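Long-range contacts in protein mini spindles (Drosophila melanogaster, PDB 5VJC), which probably binds tubulin through TOG domains, promoting microtubule dynamics and mitotic spindle formation: residues L91-L96 and E113-V118; S136-L141 and R158-V163. One frame throughout, in Å; residues are numbered along the deposited sequence.

Contact 1 (L91-L96 and E113-V118); sequences LILKWL and EYLVQV
Tyr114 O accepts the hydrogen bond of Val118 N at 2.9 Å, a regular bond of helix 105-124, while the Tyr114 ring reaches across to Ile92 on helix 89-99. All that passes between the segments is apolar contact. Ile92 CG2 comes in at the ring's edge, in its plane, 3.8 Å from Tyr114 CE2, and the two side chains cross at about a right angle. With CG anti to the backbone N (chi1 171°), the tyrosine ring extends toward the partner helix. Val118 CG2 of the same helix lies over the rim of one ring face, 3.4 Å above the plane. Beside the ring, Leu96 and Leu115 meet tip to tip: Leu96 CD1 stands 3.8 Å from Leu115 CD2, and it also approaches Tyr114 CD2, at 4.2 Å. Leu115 CD2 is shared, since Leu93 CD2 touches it at 3.7 Å. The segments run nearly antiparallel, at 159°, with their axes 12.1 Å apart, so the helices meet through side-chain ends. Helix 82-87 adds Leu85 against both Ile92 and Tyr114, helix 64-77 brings Ile71 and Leu74 to Tyr114, and Phe100 packs on Leu115.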
loop_
_atom_site.group_PDB
_atom_site.type_symbol
_atom_site.label_atom_id
_atom_site.label_comp_id
_atom_site.label_asym_id
_atom_site.label_seq_id
_atom_site.Cartn_x
_atom_site.Cartn_y
_atom_site.Cartn_z
ATOM N N LEU A 91 4.758 14.624 0.507
ATOM C CA LEU A 91 5.864 14.664 -0.454
ATOM C C LEU A 91 6.751 13.424 -0.318
ATOM O O LEU A 91 7.201 12.855 -1.312
ATOM C CB LEU A 91 6.727 15.922 -0.248
ATOM C CG LEU A 91 5.945 17.244 -0.334
ATOM C CD1 LEU A 91 6.826 18.448 0.070
ATOM C CD2 LEU A 91 5.451 17.383 -1.757
ATOM N N ILE A 92 7.024 13.037 0.918
ATOM C CA ILE A 92 7.903 11.888 1.159
ATOM C C ILE A 92 7.231 10.581 0.722
ATOM O O ILE A 92 7.891 9.718 0.127
ATOM C CB ILE A 92 8.318 11.783 2.636
ATOM C CG1 ILE A 92 9.158 13.003 3.046
ATOM C CG2 ILE A 92 9.115 10.515 2.883
ATOM C CD1 ILE A 92 10.321 13.275 2.121
ATOM N N LEU A 93 5.931 10.442 1.004
ATOM C CA LEU A 93 5.186 9.270 0.550
ATOM C C LEU A 93 5.206 9.210 -0.976
ATOM O O LEU A 93 5.456 8.140 -1.547
ATOM C CB LEU A 93 3.737 9.264 1.081
ATOM C CG LEU A 93 3.580 9.093 2.604
ATOM C CD1 LEU A 93 2.126 9.187 3.036
ATOM C CD2 LEU A 93 4.215 7.746 3.107
ATOM N N LYS A 94 4.964 10.350 -1.633
ATOM C CA LYS A 94 5.011 10.414 -3.100
ATOM C C LYS A 94 6.365 10.002 -3.647
ATOM O O LYS A 94 6.440 9.281 -4.649
ATOM C CB LYS A 94 4.678 11.815 -3.616
ATOM C CG LYS A 94 3.199 12.168 -3.565
ATOM C CD LYS A 94 2.944 13.624 -3.996
ATOM C CE LYS A 94 1.443 13.899 -4.037
ATOM N NZ LYS A 94 1.134 15.291 -4.488
ATOM N N TRP A 95 7.432 10.469 -3.011
ATOM C CA TRP A 95 8.777 10.152 -3.506
ATOM C C TRP A 95 9.025 8.636 -3.403
ATOM O O TRP A 95 9.642 8.042 -4.276
ATOM C CB TRP A 95 9.863 10.911 -2.733
ATOM C CG TRP A 95 11.255 10.559 -3.207
ATOM C CD1 TRP A 95 11.847 10.946 -4.380
ATOM C CD2 TRP A 95 12.215 9.729 -2.531
ATOM N NE1 TRP A 95 13.114 10.407 -4.472
ATOM C CE2 TRP A 95 13.366 9.666 -3.348
ATOM C CE3 TRP A 95 12.220 9.045 -1.307
ATOM C CZ2 TRP A 95 14.495 8.937 -2.991
ATOM C CZ3 TRP A 95 13.351 8.315 -0.953
ATOM C CH2 TRP A 95 14.469 8.270 -1.788
ATOM N N LEU A 96 8.527 8.021 -2.341
ATOM C CA LEU A 96 8.713 6.583 -2.195
ATOM C C LEU A 96 7.878 5.817 -3.229
ATOM O O LEU A 96 8.350 4.820 -3.764
ATOM C CB LEU A 96 8.400 6.143 -0.759
ATOM C CG LEU A 96 9.493 6.722 0.153
ATOM C CD1 LEU A 96 9.043 6.820 1.591
ATOM C CD2 LEU A 96 10.815 5.907 0.011
ATOM N N GLU A 113 11.784 -0.151 5.462
ATOM C CA GLU A 113 12.210 0.015 6.861
ATOM C C GLU A 113 11.974 1.429 7.376
ATOM O O GLU A 113 11.522 1.618 8.490
ATOM C CB GLU A 113 13.700 -0.273 7.041
ATOM C CG GLU A 113 14.099 -1.688 7.339
ATOM C CD GLU A 113 15.611 -1.792 7.544
ATOM O OE1 GLU A 113 16.222 -0.787 7.984
ATOM O OE2 GLU A 113 16.182 -2.866 7.254
ATOM N N TYR A 114 12.364 2.418 6.576
ATOM C CA TYR A 114 12.110 3.824 6.910
ATOM C C TYR A 114 10.632 4.063 7.138
ATOM O O TYR A 114 10.224 4.651 8.138
ATOM C CB TYR A 114 12.627 4.740 5.797
ATOM C CG TYR A 114 12.224 6.213 5.949
ATOM C CD1 TYR A 114 12.549 6.933 7.095
ATOM C CD2 TYR A 114 11.531 6.873 4.937
ATOM C CE1 TYR A 114 12.193 8.273 7.227
ATOM C CE2 TYR A 114 11.178 8.218 5.064
ATOM C CZ TYR A 114 11.510 8.907 6.204
ATOM O OH TYR A 114 11.135 10.239 6.324
ATOM N N LEU A 115 9.821 3.581 6.211
ATOM C CA LEU A 115 8.373 3.746 6.308
ATOM C C LEU A 115 7.804 3.187 7.603
ATOM O O LEU A 115 6.863 3.760 8.162
ATOM C CB LEU A 115 7.683 3.080 5.113
ATOM C CG LEU A 115 7.702 3.957 3.864
ATOM C CD1 LEU A 115 7.419 3.103 2.651
ATOM C CD2 LEU A 115 6.655 5.084 3.998
ATOM N N VAL A 116 8.354 2.055 8.059
ATOM C CA VAL A 116 7.949 1.512 9.344
ATOM C C VAL A 116 8.240 2.527 10.447
ATOM O O VAL A 116 7.390 2.735 11.303
ATOM C CB VAL A 116 8.638 0.157 9.650
ATOM C CG1 VAL A 116 8.368 -0.280 11.089
ATOM C CG2 VAL A 116 8.135 -0.906 8.678
ATOM N N GLN A 117 9.418 3.161 10.428
ATOM C CA GLN A 117 9.748 4.190 11.437
ATOM C C GLN A 117 8.793 5.389 11.327
ATOM O O GLN A 117 8.346 5.944 12.334
ATOM C CB GLN A 117 11.188 4.707 11.298
ATOM C CG GLN A 117 12.347 3.703 11.208
ATOM C CD GLN A 117 13.629 4.421 10.766
ATOM O OE1 GLN A 117 14.185 4.157 9.683
ATOM N NE2 GLN A 117 14.075 5.385 11.586
ATOM N N VAL A 118 8.494 5.790 10.097
ATOM C CA VAL A 118 7.559 6.897 9.857
ATOM C C VAL A 118 6.168 6.613 10.409
ATOM O O VAL A 118 5.599 7.441 11.119
ATOM C CB VAL A 118 7.430 7.206 8.351
ATOM C CG1 VAL A 118 6.226 8.117 8.074
ATOM C CG2 VAL A 118 8.715 7.847 7.836
#

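Contact 2 (S136-L141 and R158-V163); sequences SFVPHL and RVLRQV
Phe137, Val138 and Leu141 of helix 131-142 pack on Val159, Leu160 and Val163 of helix 150-166, an antiparallel helical hairpin in the HEAT-repeat solenoid of the TOG domain. The segment axes pass 11.1 Å apart at 148°. The aromatic part is edge-on: near the plane of the Phe137 ring, CE2 lies 4.0 Å from Val163 CG2, and Val159 CG1 sits by CZ. The Phe137 and Val159 side chains cross at about a right angle. Over one face of the ring lies Leu141 CB, one turn along, offset toward the rim.

The aliphatic part is a mesh of methyls. Val138 splits its branches, CG1 meeting Leu160 CD1 at 4.0 Å and CG2 meeting Val163 CG1 at 3.9 Å. With CG anti to the backbone N (chi1 -170°) and the next torsion at 74°, Leu160 brings CD1 in to the partner helix, although the side chain leaves the backbone alongside the interface rather than toward it.

Backbone bonding is irregular near Pro139, whose ring nitrogen has no hydrogen to give; helix 131-142 is kinked there, and Phe137 O receives Leu141 N at 3.0 Å and, weakly, His140 N. On helix 150-166, Val159 O accepts both Gln162 N and Val163 N. Phe100 covers Phe137 and Leu141 from outside the pair. At the middle of the interface Leu141 CD2 lies 3.8 Å from Val159 CG1 and 3.9 Å from Leu160 CD1.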
loop_
_atom_site.group_PDB
_atom_site.type_symbol
_atom_site.label_atom_id
_atom_site.label_comp_id
_atom_site.label_asym_id
_atom_site.label_seq_id
_atom_site.Cartn_x
_atom_site.Cartn_y
_atom_site.Cartn_z
ATOM N N SER A 136 -2.656 8.476 -2.472
ATOM C CA SER A 136 -1.452 8.632 -3.283
ATOM C C SER A 136 -0.477 7.497 -3.045
ATOM O O SER A 136 0.432 7.274 -3.852
ATOM C CB SER A 136 -0.757 9.943 -2.958
ATOM O OG SER A 136 -0.115 9.812 -1.695
ATOM N N PHE A 137 -0.658 6.798 -1.921
ATOM C CA PHE A 137 0.391 5.942 -1.388
ATOM C C PHE A 137 0.053 4.454 -1.432
ATOM O O PHE A 137 0.820 3.675 -1.959
ATOM C CB PHE A 137 0.707 6.348 0.055
ATOM C CG PHE A 137 1.727 5.468 0.727
ATOM C CD1 PHE A 137 3.013 5.354 0.216
ATOM C CD2 PHE A 137 1.398 4.753 1.879
ATOM C CE1 PHE A 137 3.971 4.522 0.844
ATOM C CE2 PHE A 137 2.347 3.936 2.519
ATOM C CZ PHE A 137 3.627 3.826 2.000
ATOM N N VAL A 138 -1.091 4.080 -0.874
ATOM C CA VAL A 138 -1.434 2.665 -0.688
ATOM C C VAL A 138 -1.496 1.796 -1.964
ATOM O O VAL A 138 -0.975 0.694 -1.941
ATOM C CB VAL A 138 -2.766 2.547 0.076
ATOM C CG1 VAL A 138 -3.153 1.072 0.326
ATOM C CG2 VAL A 138 -2.662 3.318 1.384
ATOM N N PRO A 139 -2.110 2.281 -3.075
ATOM C CA PRO A 139 -2.154 1.421 -4.273
ATOM C C PRO A 139 -0.763 1.039 -4.767
ATOM O O PRO A 139 -0.542 -0.085 -5.243
ATOM C CB PRO A 139 -2.861 2.289 -5.328
ATOM C CG PRO A 139 -3.550 3.331 -4.576
ATOM C CD PRO A 139 -2.843 3.540 -3.278
ATOM N N HIS A 140 0.166 1.987 -4.635
ATOM C CA HIS A 140 1.515 1.807 -5.106
ATOM C C HIS A 140 2.294 0.910 -4.176
ATOM O O HIS A 140 3.092 0.079 -4.630
ATOM C CB HIS A 140 2.210 3.164 -5.265
ATOM C CG HIS A 140 1.473 4.095 -6.167
ATOM N ND1 HIS A 140 1.443 3.930 -7.535
ATOM C CD2 HIS A 140 0.697 5.171 -5.894
ATOM C CE1 HIS A 140 0.702 4.887 -8.069
ATOM N NE2 HIS A 140 0.236 5.653 -7.096
ATOM N N LEU A 141 2.082 1.089 -2.874
ATOM C CA LEU A 141 2.684 0.186 -1.907
ATOM C C LEU A 141 2.219 -1.247 -2.165
ATOM O O LEU A 141 3.028 -2.158 -2.227
ATOM C CB LEU A 141 2.323 0.606 -0.485
ATOM C CG LEU A 141 2.576 -0.357 0.665
ATOM C CD1 LEU A 141 4.078 -0.465 0.942
ATOM C CD2 LEU A 141 1.762 0.113 1.951
ATOM N N ARG A 158 4.236 -5.191 6.591
ATOM C CA ARG A 158 4.434 -4.522 7.882
ATOM C C ARG A 158 3.941 -3.064 7.826
ATOM O O ARG A 158 3.210 -2.587 8.718
ATOM C CB ARG A 158 5.915 -4.586 8.275
ATOM C CG ARG A 158 6.291 -3.818 9.527
ATOM C CD ARG A 158 6.071 -4.594 10.819
ATOM N NE ARG A 158 6.719 -3.948 11.964
ATOM C CZ ARG A 158 6.148 -3.015 12.731
ATOM N NH1 ARG A 158 4.903 -2.612 12.494
ATOM N NH2 ARG A 158 6.819 -2.484 13.748
ATOM N N VAL A 159 4.329 -2.370 6.763
ATOM C CA VAL A 159 3.865 -0.998 6.518
ATOM C C VAL A 159 2.358 -0.979 6.306
ATOM O O VAL A 159 1.664 -0.166 6.884
ATOM C CB VAL A 159 4.585 -0.383 5.276
ATOM C CG1 VAL A 159 3.983 1.011 4.894
ATOM C CG2 VAL A 159 6.089 -0.289 5.523
ATOM N N LEU A 160 1.842 -1.873 5.466
ATOM C CA LEU A 160 0.404 -1.876 5.209
ATOM C C LEU A 160 -0.385 -2.051 6.519
ATOM O O LEU A 160 -1.440 -1.423 6.740
ATOM C CB LEU A 160 0.029 -2.976 4.216
ATOM C CG LEU A 160 -1.415 -2.923 3.692
ATOM C CD1 LEU A 160 -1.619 -1.792 2.671
ATOM C CD2 LEU A 160 -1.834 -4.247 3.089
ATOM N N ARG A 161 0.162 -2.848 7.429
ATOM C CA ARG A 161 -0.575 -3.120 8.663
ATOM C C ARG A 161 -0.405 -2.022 9.698
ATOM O O ARG A 161 -1.096 -2.018 10.715
ATOM C CB ARG A 161 -0.163 -4.475 9.213
ATOM C CG ARG A 161 -0.730 -5.584 8.329
ATOM C CD ARG A 161 -0.251 -6.967 8.742
ATOM N NE ARG A 161 -0.679 -7.959 7.764
ATOM C CZ ARG A 161 -0.546 -9.274 7.924
ATOM N NH1 ARG A 161 -0.027 -9.758 9.049
ATOM N NH2 ARG A 161 -0.969 -10.100 6.970
ATOM N N GLN A 162 0.473 -1.068 9.401
ATOM C CA GLN A 162 0.499 0.199 10.111
ATOM C C GLN A 162 -0.452 1.220 9.483
ATOM O O GLN A 162 -1.085 1.975 10.191
ATOM C CB GLN A 162 1.903 0.782 10.120
ATOM C CG GLN A 162 2.907 -0.023 10.911
ATOM C CD GLN A 162 4.267 0.575 10.761
ATOM O OE1 GLN A 162 4.798 0.665 9.637
ATOM N NE2 GLN A 162 4.825 1.057 11.873
ATOM N N VAL A 163 -0.511 1.253 8.151
ATOM C CA VAL A 163 -1.378 2.203 7.458
ATOM C C VAL A 163 -2.827 2.086 7.923
ATOM O O VAL A 163 -3.504 3.105 8.137
ATOM C CB VAL A 163 -1.310 2.010 5.935
ATOM C CG1 VAL A 163 -2.334 2.894 5.239
ATOM C CG2 VAL A 163 0.103 2.342 5.425
#

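Contact 1 closes before contact 2 opens, so the two antiparallel helix pairs follow in series, with helices 105-124 and 131-142 consecutive in the chain. Their centres are about 10 Å apart, contact 2 being the nearer to the centre of the chain. Helix 105-124 packs directly on helix 150-166: Leu115 CB lies 3.7 Å from Val159 CG2, and Val116 O probably accepts a hydrogen bond from Gln162 NE2 at 3.1 Å. Leu93 of contact 1 also touches Phe137 of contact 2. The two interfaces thus join side by side, largely through apolar packing, consistent with stacked helix pairs of a HEAT-repeat solenoid.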